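(5-formylfuran-3-yl)methyl phosphate transaminase (Methanococcus jannaschii, PDB 2Z61) transfers the amino group of alanine to 4-(hydroxymethyl)-2-furancarboxaldehyde phosphate, using pyridoxal 5'-phosphate, to make the furan precursor of methanofuran. Local coordinates at residues K74-Y79 with I87-I92; K80-A85 with G199-A204; C140-E145 with E169-E174. All coordinates share one frame; numbering follows the deposited sequence.

From the N terminus, helix 69-82 supplies 74-79 and, at its C-terminal end, the start of 80-85. Interaction 1 closes a short loop, bringing the chain at 87-92 back to residues 74-79 as it heads into strand 92-95. Residues 80-85 lie inside that loop and pair with 199-204 far along the chain, so interaction 2 crosses interaction 1; the two touch through Tyr79 and Ser203. Interaction 3, joining 140-145 to 169-174, is nested within the long loop of interaction 2 and follows interaction 1 in series. It ties the starts of helices 144-150 and 173-182 together, and Arg173 meets Tyr202 of 199-204.

Interaction 1 of 3, residues K74-Y79 with I87-I92; sequences KISELY and IIPDNI
The connection between helix 69-82 and strand 92-95 of the aminotransferase domain folds back against the helix, and is held there where Ser76 meets Ile87 and Ile75 meets Ile92. The polar link is a single hydrogen bond from the hydroxyl of Ser76 to a backbone carbonyl, with Ser76 OG 2.5 Å from Ile87 O. That length is very short and its exact value is doubtful, but the bond gives the buried hydroxyl a partner and links the loop to the helix. With OG trans to the backbone N (chi1 171°), the hydroxyl points off the helix toward the loop.

To one side of this bond, its apolar side, the terminal methyls of Ile87 and Ile92 both reach the helix. Ile92 CD1 lies 3.7 Å from Ile75 CG2, the branch methyl rather than the longer arm, and it also reaches the helix backbone, 4.0 Å from Ser76 N. The Ile87 methyl settles at the root of the Tyr79 ring: Ile87 CD1 is 4.0 Å from Tyr79 CB and about equally far from CG and CD2, approaching the ring obliquely. Pro89 makes a lesser contact, its CD 4.3 Å from Ser76 OG.

Strand 232-235, which pairs with strand 92-95 in the large mixed sheet, closes the apolar cluster: Ile235 touches Tyr79, Ile87 and Ile92, while Tyr233 packs on Ile75 and its hydroxyl is hydrogen-bonded to that of Tyr79. Tyr79 further reaches Leu216 and Asn218 of strand 214-219, so helix 69-82 and the returning loop rest together on this side of the sheet.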
loop_
_atom_site.group_PDB
_atom_site.type_symbol
_atom_site.label_atom_id
_atom_site.label_comp_id
_atom_site.label_asym_id
_atom_site.label_seq_id
_atom_site.Cartn_x
_atom_site.Cartn_y
_atom_site.Cartn_z
ATOM N N LYS A 74 0.162 -21.821 -5.302
ATOM C CA LYS A 74 -0.615 -21.829 -6.534
ATOM C C LYS A 74 0.068 -21.015 -7.642
ATOM O O LYS A 74 0.113 -21.444 -8.796
ATOM C CB LYS A 74 -2.018 -21.278 -6.279
ATOM C CG LYS A 74 -2.918 -22.213 -5.486
ATOM C CD LYS A 74 -3.271 -23.459 -6.279
ATOM C CE LYS A 74 -3.942 -24.505 -5.397
ATOM N NZ LYS A 74 -5.088 -23.950 -4.616
ATOM N N ILE A 75 0.598 -19.845 -7.300
ATOM C CA ILE A 75 1.265 -19.013 -8.299
ATOM C C ILE A 75 2.507 -19.741 -8.802
ATOM O O ILE A 75 2.817 -19.724 -9.994
ATOM C CB ILE A 75 1.673 -17.646 -7.709
ATOM C CG1 ILE A 75 0.413 -16.812 -7.440
ATOM C CG2 ILE A 75 2.620 -16.920 -8.674
ATOM C CD1 ILE A 75 0.664 -15.530 -6.652
ATOM N N SER A 76 3.211 -20.372 -7.870
ATOM C CA SER A 76 4.403 -21.143 -8.167
ATOM C C SER A 76 4.040 -22.245 -9.170
ATOM O O SER A 76 4.703 -22.408 -10.192
ATOM C CB SER A 76 4.947 -21.752 -6.873
ATOM O OG SER A 76 5.977 -22.682 -7.135
ATOM N N GLU A 77 2.974 -22.989 -8.882
ATOM C CA GLU A 77 2.540 -24.059 -9.773
ATOM C C GLU A 77 2.136 -23.491 -11.131
ATOM O O GLU A 77 2.337 -24.131 -12.164
ATOM C CB GLU A 77 1.360 -24.825 -9.166
ATOM C CG GLU A 77 1.650 -25.420 -7.796
ATOM C CD GLU A 77 0.476 -26.205 -7.224
ATOM O OE1 GLU A 77 -0.669 -25.704 -7.287
ATOM O OE2 GLU A 77 0.699 -27.321 -6.706
ATOM N N LEU A 78 1.568 -22.288 -11.125
ATOM C CA LEU A 78 1.141 -21.635 -12.362
ATOM C C LEU A 78 2.318 -21.431 -13.319
ATOM O O LEU A 78 2.210 -21.707 -14.519
ATOM C CB LEU A 78 0.493 -20.283 -12.032
ATOM C CG LEU A 78 -0.003 -19.326 -13.129
ATOM C CD1 LEU A 78 1.163 -18.716 -13.867
ATOM C CD2 LEU A 78 -0.925 -20.064 -14.084
ATOM N N TYR A 79 3.435 -20.945 -12.785
ATOM C CA TYR A 79 4.618 -20.691 -13.595
ATOM C C TYR A 79 5.296 -21.957 -14.094
ATOM O O TYR A 79 5.898 -21.959 -15.165
ATOM C CB TYR A 79 5.620 -19.824 -12.828
ATOM C CG TYR A 79 5.269 -18.352 -12.889
ATOM C CD1 TYR A 79 4.148 -17.854 -12.217
ATOM C CD2 TYR A 79 6.005 -17.475 -13.679
ATOM C CE1 TYR A 79 3.764 -16.520 -12.341
ATOM C CE2 TYR A 79 5.633 -16.135 -13.810
ATOM C CZ TYR A 79 4.510 -15.667 -13.138
ATOM O OH TYR A 79 4.131 -14.356 -13.265
ATOM N N ILE A 87 9.711 -22.333 -9.699
ATOM C CA ILE A 87 9.950 -21.286 -8.717
ATOM C C ILE A 87 9.469 -21.752 -7.350
ATOM O O ILE A 87 8.426 -22.391 -7.241
ATOM C CB ILE A 87 9.190 -20.000 -9.106
ATOM C CG1 ILE A 87 9.667 -19.515 -10.475
ATOM C CG2 ILE A 87 9.415 -18.917 -8.070
ATOM C CD1 ILE A 87 8.852 -18.375 -11.033
ATOM N N ILE A 88 10.234 -21.432 -6.314
ATOM C CA ILE A 88 9.887 -21.810 -4.947
ATOM C C ILE A 88 8.963 -20.754 -4.323
ATOM O O ILE A 88 9.086 -19.565 -4.613
ATOM C CB ILE A 88 11.167 -21.956 -4.080
ATOM C CG1 ILE A 88 12.059 -23.064 -4.650
ATOM C CG2 ILE A 88 10.804 -22.283 -2.643
ATOM C CD1 ILE A 88 12.569 -22.797 -6.058
ATOM N N PRO A 89 8.022 -21.178 -3.466
ATOM C CA PRO A 89 7.094 -20.243 -2.822
ATOM C C PRO A 89 7.769 -19.105 -2.060
ATOM O O PRO A 89 7.202 -18.023 -1.935
ATOM C CB PRO A 89 6.273 -21.149 -1.912
ATOM C CG PRO A 89 6.185 -22.407 -2.726
ATOM C CD PRO A 89 7.617 -22.573 -3.209
ATOM N N ASP A 90 8.975 -19.350 -1.556
ATOM C CA ASP A 90 9.715 -18.327 -0.821
ATOM C C ASP A 90 10.223 -17.211 -1.735
ATOM O O ASP A 90 10.636 -16.156 -1.258
ATOM C CB ASP A 90 10.907 -18.950 -0.079
ATOM C CG ASP A 90 10.501 -19.643 1.217
ATOM O OD1 ASP A 90 9.713 -19.057 1.994
ATOM O OD2 ASP A 90 10.984 -20.769 1.466
ATOM N N ASN A 91 10.195 -17.449 -3.045
ATOM C CA ASN A 91 10.654 -16.456 -4.015
ATOM C C ASN A 91 9.522 -15.536 -4.448
ATOM O O ASN A 91 9.669 -14.763 -5.390
ATOM C CB ASN A 91 11.213 -17.139 -5.264
ATOM C CG ASN A 91 12.454 -17.942 -4.985
ATOM O OD1 ASN A 91 12.600 -19.069 -5.461
ATOM N ND2 ASN A 91 13.362 -17.370 -4.200
ATOM N N ILE A 92 8.397 -15.623 -3.748
ATOM C CA ILE A 92 7.221 -14.835 -4.083
ATOM C C ILE A 92 6.684 -14.052 -2.887
ATOM O O ILE A 92 6.659 -14.556 -1.768
ATOM C CB ILE A 92 6.089 -15.765 -4.594
ATOM C CG1 ILE A 92 6.639 -16.711 -5.664
ATOM C CG2 ILE A 92 4.919 -14.942 -5.125
ATOM C CD1 ILE A 92 5.567 -17.439 -6.464
#

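Interaction 2 of 3, residues K80-A85 with G199-A204; sequences KDKYKA and GKCYSA
This is a van der Waals contact, mostly between side chains and with no hydrogen bond across it, made where the C-terminal end of helix 69-82 lies against the irregular connection between strands 185-189 and 214-219; Tyr83 and Lys82 meet Ser203 and Cys201. Tyr83, the first residue to leave helical backbone angles, carries most of it. Its ring has Ser203 over the rim of one face, where Ser203 CB lies above the outer rim at CE2 and CZ, 3.4 Å from Tyr83 CE2. Ser203 OG stands over the same face, 4.2 Å above the ring plane and displaced toward the rim. Over the opposite face lies the preceding side chain, with Lys82 CG 3.5 Å from the plane of the Tyr83 ring and likewise displaced toward the rim. At the ring edge, Cys201 O lies near the plane, 3.7 Å from Tyr83 CE2.

Lys82 is stretched out fully, with CG trans to the backbone N (chi1 -172°), and its far end runs alongside Cys201: Lys82 CE is 3.6 Å from Cys201 CB, and Lys82 NZ is 3.5 Å from Cys201 SG. A weak hydrogen bond of 3.3 Å also links Lys82 NZ to Tyr83 OH.

Ser203 is held in turn by outside partners: its hydroxyl is hydrogen-bonded to Glu190 just beyond strand 185-189 and its backbone N to Glu206. The contact thus seats the end of helix 69-82 on a connection that is secured to the C-terminal end of strand 185-189 and leads on toward strand 214-219.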
loop_
_atom_site.group_PDB
_atom_site.type_symbol
_atom_site.label_atom_id
_atom_site.label_comp_id
_atom_site.label_asym_id
_atom_site.label_seq_id
_atom_site.Cartn_x
_atom_site.Cartn_y
_atom_site.Cartn_z
ATOM N N LYS A 80 5.196 -23.032 -13.321
ATOM C CA LYS A 80 5.793 -24.294 -13.727
ATOM C C LYS A 80 4.957 -24.932 -14.838
ATOM O O LYS A 80 5.453 -25.766 -15.589
ATOM C CB LYS A 80 5.898 -25.251 -12.533
ATOM C CG LYS A 80 6.735 -24.711 -11.372
ATOM C CD LYS A 80 7.152 -25.820 -10.400
ATOM C CE LYS A 80 5.961 -26.602 -9.847
ATOM N NZ LYS A 80 5.116 -25.797 -8.918
ATOM N N ASP A 81 3.695 -24.526 -14.949
ATOM C CA ASP A 81 2.814 -25.074 -15.975
ATOM C C ASP A 81 2.765 -24.223 -17.239
ATOM O O ASP A 81 2.882 -24.744 -18.344
ATOM C CB ASP A 81 1.391 -25.243 -15.435
ATOM C CG ASP A 81 1.331 -26.119 -14.197
ATOM O OD1 ASP A 81 2.011 -27.166 -14.171
ATOM O OD2 ASP A 81 0.596 -25.765 -13.250
ATOM N N LYS A 82 2.585 -22.914 -17.084
ATOM C CA LYS A 82 2.513 -22.033 -18.246
ATOM C C LYS A 82 3.888 -21.910 -18.897
ATOM O O LYS A 82 4.002 -21.768 -20.115
ATOM C CB LYS A 82 1.989 -20.652 -17.836
ATOM C CG LYS A 82 1.692 -19.739 -19.015
ATOM C CD LYS A 82 1.162 -18.385 -18.571
ATOM C CE LYS A 82 0.841 -17.499 -19.771
ATOM N NZ LYS A 82 0.376 -16.138 -19.368
ATOM N N TYR A 83 4.929 -21.968 -18.074
ATOM C CA TYR A 83 6.302 -21.896 -18.555
ATOM C C TYR A 83 7.025 -23.062 -17.894
ATOM O O TYR A 83 6.555 -23.594 -16.890
ATOM C CB TYR A 83 6.960 -20.573 -18.144
ATOM C CG TYR A 83 6.104 -19.352 -18.397
ATOM C CD1 TYR A 83 5.176 -18.920 -17.451
ATOM C CD2 TYR A 83 6.207 -18.640 -19.591
ATOM C CE1 TYR A 83 4.371 -17.811 -17.683
ATOM C CE2 TYR A 83 5.408 -17.528 -19.835
ATOM C CZ TYR A 83 4.492 -17.120 -18.876
ATOM O OH TYR A 83 3.701 -16.020 -19.105
ATOM N N LYS A 84 8.156 -23.479 -18.445
ATOM C CA LYS A 84 8.875 -24.592 -17.845
ATOM C C LYS A 84 9.819 -24.106 -16.760
ATOM O O LYS A 84 10.873 -24.694 -16.533
ATOM C CB LYS A 84 9.648 -25.370 -18.913
ATOM C CG LYS A 84 8.767 -26.278 -19.763
ATOM C CD LYS A 84 9.600 -27.148 -20.698
ATOM C CE LYS A 84 8.718 -28.089 -21.506
ATOM N NZ LYS A 84 9.495 -28.888 -22.496
ATOM N N ALA A 85 9.428 -23.034 -16.082
ATOM C CA ALA A 85 10.248 -22.466 -15.021
ATOM C C ALA A 85 9.743 -22.874 -13.644
ATOM O O ALA A 85 8.570 -22.683 -13.322
ATOM C CB ALA A 85 10.266 -20.949 -15.138
ATOM N N GLY A 199 -0.213 -14.665 -30.989
ATOM C CA GLY A 199 1.097 -15.131 -30.572
ATOM C C GLY A 199 1.130 -15.842 -29.232
ATOM O O GLY A 199 0.153 -16.467 -28.816
ATOM N N LYS A 200 2.264 -15.727 -28.549
ATOM C CA LYS A 200 2.463 -16.380 -27.259
ATOM C C LYS A 200 2.801 -15.390 -26.147
ATOM O O LYS A 200 3.416 -14.347 -26.391
ATOM C CB LYS A 200 3.607 -17.389 -27.375
ATOM C CG LYS A 200 3.663 -18.107 -28.713
ATOM C CD LYS A 200 5.085 -18.519 -29.058
ATOM C CE LYS A 200 5.175 -19.071 -30.469
ATOM N NZ LYS A 200 6.590 -19.308 -30.858
ATOM N N CYS A 201 2.400 -15.731 -24.923
ATOM C CA CYS A 201 2.687 -14.902 -23.756
ATOM C C CYS A 201 4.182 -15.023 -23.447
ATOM O O CYS A 201 4.682 -16.115 -23.175
ATOM C CB CYS A 201 1.868 -15.366 -22.547
ATOM S SG CYS A 201 0.084 -15.062 -22.662
ATOM N N TYR A 202 4.885 -13.897 -23.494
ATOM C CA TYR A 202 6.321 -13.863 -23.237
ATOM C C TYR A 202 6.652 -13.321 -21.850
ATOM O O TYR A 202 6.410 -12.149 -21.566
ATOM C CB TYR A 202 7.012 -12.997 -24.294
ATOM C CG TYR A 202 7.966 -13.742 -25.200
ATOM C CD1 TYR A 202 8.497 -13.125 -26.335
ATOM C CD2 TYR A 202 8.351 -15.055 -24.925
ATOM C CE1 TYR A 202 9.384 -13.796 -27.174
ATOM C CE2 TYR A 202 9.240 -15.735 -25.756
ATOM C CZ TYR A 202 9.750 -15.099 -26.879
ATOM O OH TYR A 202 10.624 -15.764 -27.709
ATOM N N SER A 203 7.218 -14.175 -21.000
ATOM C CA SER A 203 7.600 -13.792 -19.642
ATOM C C SER A 203 9.126 -13.719 -19.522
ATOM O O SER A 203 9.841 -14.435 -20.224
ATOM C CB SER A 203 7.045 -14.816 -18.642
ATOM O OG SER A 203 7.522 -14.580 -17.328
ATOM N N ALA A 204 9.618 -12.850 -18.643
ATOM C CA ALA A 204 11.059 -12.695 -18.451
ATOM C C ALA A 204 11.650 -13.943 -17.823
ATOM O O ALA A 204 12.839 -14.215 -17.992
ATOM C CB ALA A 204 11.360 -11.488 -17.568
#

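Interaction 3 of 3, residues C140-E145 with E169-E174; sequences CDFTVE and EVIDRE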
loop_
_atom_site.group_PDB
_atom_site.type_symbol
_atom_site.label_atom_id
_atom_site.label_comp_id
_atom_site.label_asym_id
_atom_site.label_seq_id
_atom_site.Cartn_x
_atom_site.Cartn_y
_atom_site.Cartn_z
ATOM N N CYS A 140 14.134 6.170 -23.927
ATOM C CA CYS A 140 14.759 5.681 -25.156
ATOM C C CYS A 140 13.848 4.702 -25.888
ATOM O O CYS A 140 12.955 4.105 -25.281
ATOM C CB CYS A 140 16.101 5.004 -24.843
ATOM S SG CYS A 140 15.983 3.487 -23.878
ATOM N N ASP A 141 14.055 4.559 -27.195
ATOM C CA ASP A 141 13.261 3.619 -27.979
ATOM C C ASP A 141 13.766 2.248 -27.571
ATOM O O ASP A 141 14.928 2.110 -27.194
ATOM C CB ASP A 141 13.490 3.799 -29.484
ATOM C CG ASP A 141 13.314 5.228 -29.934
ATOM O OD1 ASP A 141 12.397 5.909 -29.420
ATOM O OD2 ASP A 141 14.083 5.666 -30.818
ATOM N N PHE A 142 12.919 1.231 -27.639
ATOM C CA PHE A 142 13.388 -0.090 -27.256
ATOM C C PHE A 142 13.904 -0.903 -28.437
ATOM O O PHE A 142 13.357 -1.943 -28.787
ATOM C CB PHE A 142 12.298 -0.845 -26.477
ATOM C CG PHE A 142 12.361 -0.624 -24.976
ATOM C CD1 PHE A 142 13.121 0.418 -24.448
ATOM C CD2 PHE A 142 11.679 -1.463 -24.096
ATOM C CE1 PHE A 142 13.205 0.622 -23.073
ATOM C CE2 PHE A 142 11.759 -1.265 -22.715
ATOM C CZ PHE A 142 12.525 -0.220 -22.205
ATOM N N THR A 143 14.969 -0.392 -29.052
ATOM C CA THR A 143 15.631 -1.057 -30.165
ATOM C C THR A 143 17.043 -1.334 -29.667
ATOM O O THR A 143 17.532 -0.650 -28.762
ATOM C CB THR A 143 15.716 -0.167 -31.434
ATOM O OG1 THR A 143 16.561 0.959 -31.176
ATOM C CG2 THR A 143 14.341 0.317 -31.848
ATOM N N VAL A 144 17.687 -2.334 -30.257
ATOM C CA VAL A 144 19.035 -2.709 -29.867
ATOM C C VAL A 144 20.015 -1.547 -29.989
ATOM O O VAL A 144 20.822 -1.310 -29.089
ATOM C CB VAL A 144 19.535 -3.890 -30.722
ATOM C CG1 VAL A 144 20.966 -4.257 -30.342
ATOM C CG2 VAL A 144 18.616 -5.080 -30.528
ATOM N N GLU A 145 19.935 -0.819 -31.098
ATOM C CA GLU A 145 20.836 0.305 -31.329
ATOM C C GLU A 145 20.688 1.424 -30.301
ATOM O O GLU A 145 21.676 1.885 -29.732
ATOM C CB GLU A 145 20.623 0.875 -32.731
ATOM C CG GLU A 145 21.698 1.860 -33.146
ATOM C CD GLU A 145 21.582 2.265 -34.600
ATOM O OE1 GLU A 145 21.462 1.365 -35.458
ATOM O OE2 GLU A 145 21.617 3.482 -34.883
ATOM N N GLU A 169 1.570 -3.239 -27.347
ATOM C CA GLU A 169 2.451 -4.128 -28.085
ATOM C C GLU A 169 3.222 -5.065 -27.169
ATOM O O GLU A 169 3.326 -4.827 -25.967
ATOM C CB GLU A 169 3.435 -3.296 -28.909
ATOM C CG GLU A 169 2.775 -2.440 -29.975
ATOM C CD GLU A 169 3.740 -1.461 -30.617
ATOM O OE1 GLU A 169 4.830 -1.887 -31.053
ATOM O OE2 GLU A 169 3.407 -0.263 -30.692
ATOM N N VAL A 170 3.756 -6.136 -27.744
ATOM C CA VAL A 170 4.551 -7.105 -27.002
ATOM C C VAL A 170 6.006 -6.821 -27.357
ATOM O O VAL A 170 6.335 -6.661 -28.532
ATOM C CB VAL A 170 4.209 -8.556 -27.422
ATOM C CG1 VAL A 170 5.141 -9.533 -26.727
ATOM C CG2 VAL A 170 2.770 -8.881 -27.071
ATOM N N ILE A 171 6.874 -6.744 -26.352
ATOM C CA ILE A 171 8.291 -6.472 -26.593
ATOM C C ILE A 171 8.952 -7.721 -27.171
ATOM O O ILE A 171 8.694 -8.834 -26.712
ATOM C CB ILE A 171 9.017 -6.074 -25.286
ATOM C CG1 ILE A 171 8.439 -4.762 -24.740
ATOM C CG2 ILE A 171 10.509 -5.919 -25.544
ATOM C CD1 ILE A 171 8.420 -3.624 -25.750
ATOM N N ASP A 172 9.811 -7.541 -28.169
ATOM C CA ASP A 172 10.470 -8.684 -28.782
ATOM C C ASP A 172 11.593 -9.305 -27.960
ATOM O O ASP A 172 12.222 -8.653 -27.122
ATOM C CB ASP A 172 11.008 -8.331 -30.171
ATOM C CG ASP A 172 11.576 -9.547 -30.889
ATOM O OD1 ASP A 172 12.665 -9.432 -31.499
ATOM O OD2 ASP A 172 10.935 -10.624 -30.825
ATOM N N ARG A 173 11.826 -10.585 -28.237
ATOM C CA ARG A 173 12.842 -11.406 -27.592
ATOM C C ARG A 173 14.233 -10.773 -27.500
ATOM O O ARG A 173 14.891 -10.877 -26.464
ATOM C CB ARG A 173 12.920 -12.744 -28.336
ATOM C CG ARG A 173 14.133 -13.599 -28.014
ATOM C CD ARG A 173 14.276 -14.753 -29.009
ATOM N NE ARG A 173 13.658 -15.989 -28.535
ATOM C CZ ARG A 173 14.230 -16.828 -27.677
ATOM N NH1 ARG A 173 15.439 -16.567 -27.196
ATOM N NH2 ARG A 173 13.593 -17.927 -27.296
ATOM N N GLU A 174 14.675 -10.125 -28.573
ATOM C CA GLU A 174 16.000 -9.503 -28.615
ATOM C C GLU A 174 16.255 -8.453 -27.536
ATOM O O GLU A 174 17.365 -8.351 -27.018
ATOM C CB GLU A 174 16.246 -8.880 -29.990
ATOM C CG GLU A 174 16.327 -9.895 -31.111
ATOM C CD GLU A 174 16.599 -9.258 -32.460
ATOM O OE1 GLU A 174 16.747 -10.010 -33.450
ATOM O OE2 GLU A 174 16.665 -8.009 -32.530
#
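Phe142 turns the rim of its ring toward the end of Ile171: Ile171 CD1 lies near the ring plane, 4.2 Å from Phe142 CD2, so the methyl meets an aromatic edge and not a face. Phe142 is the centre of an inverse gamma turn (phi -93°, psi 63°), across which Thr143 N makes a weak hydrogen bond to Asp141 O. This tight bend follows strand 136-140 directly and leads into helix 144-150, with Thr143 at the N-cap position. The turn is braced by Ser146, whose hydroxyl is hydrogen-bonded to both Thr143 OG1 and Asp141 O.

A second meeting takes place nearer the surface, between the first turns of two helices. Val144 CG2 comes within 4.0 Å of Glu174 OE2, and the two side chains cross at about a right angle. With CG trans to its carbonyl carbon (chi1 -66°) and the chain extended beyond, the glutamate brings its carboxylate to the valine methyl.

The first segment directly follows strand 136-140, while the second lies further along the connection after strand 155-161; these parallel strands flank strand 115-119 in the large sheet. Both Phe142 and Ile171 rest on Gln119 of that middle strand; Phe142 is also packed on Leu147 and Ile158, and Ile171 on Ile160. Ile171 N is hydrogen-bonded to Ser162 OG, bringing the approach to helix 173-182 back to the end of strand 155-161.

No hydrogen bond or salt bridge joins the two segments. The buried pair is purely apolar, while the outer pair sets a carboxylate beside a methyl, a van der Waals contact in which the charge takes no part. The contact is therefore modest and non-directional, one buried apolar pair with one methyl-carboxylate pair nearer the surface.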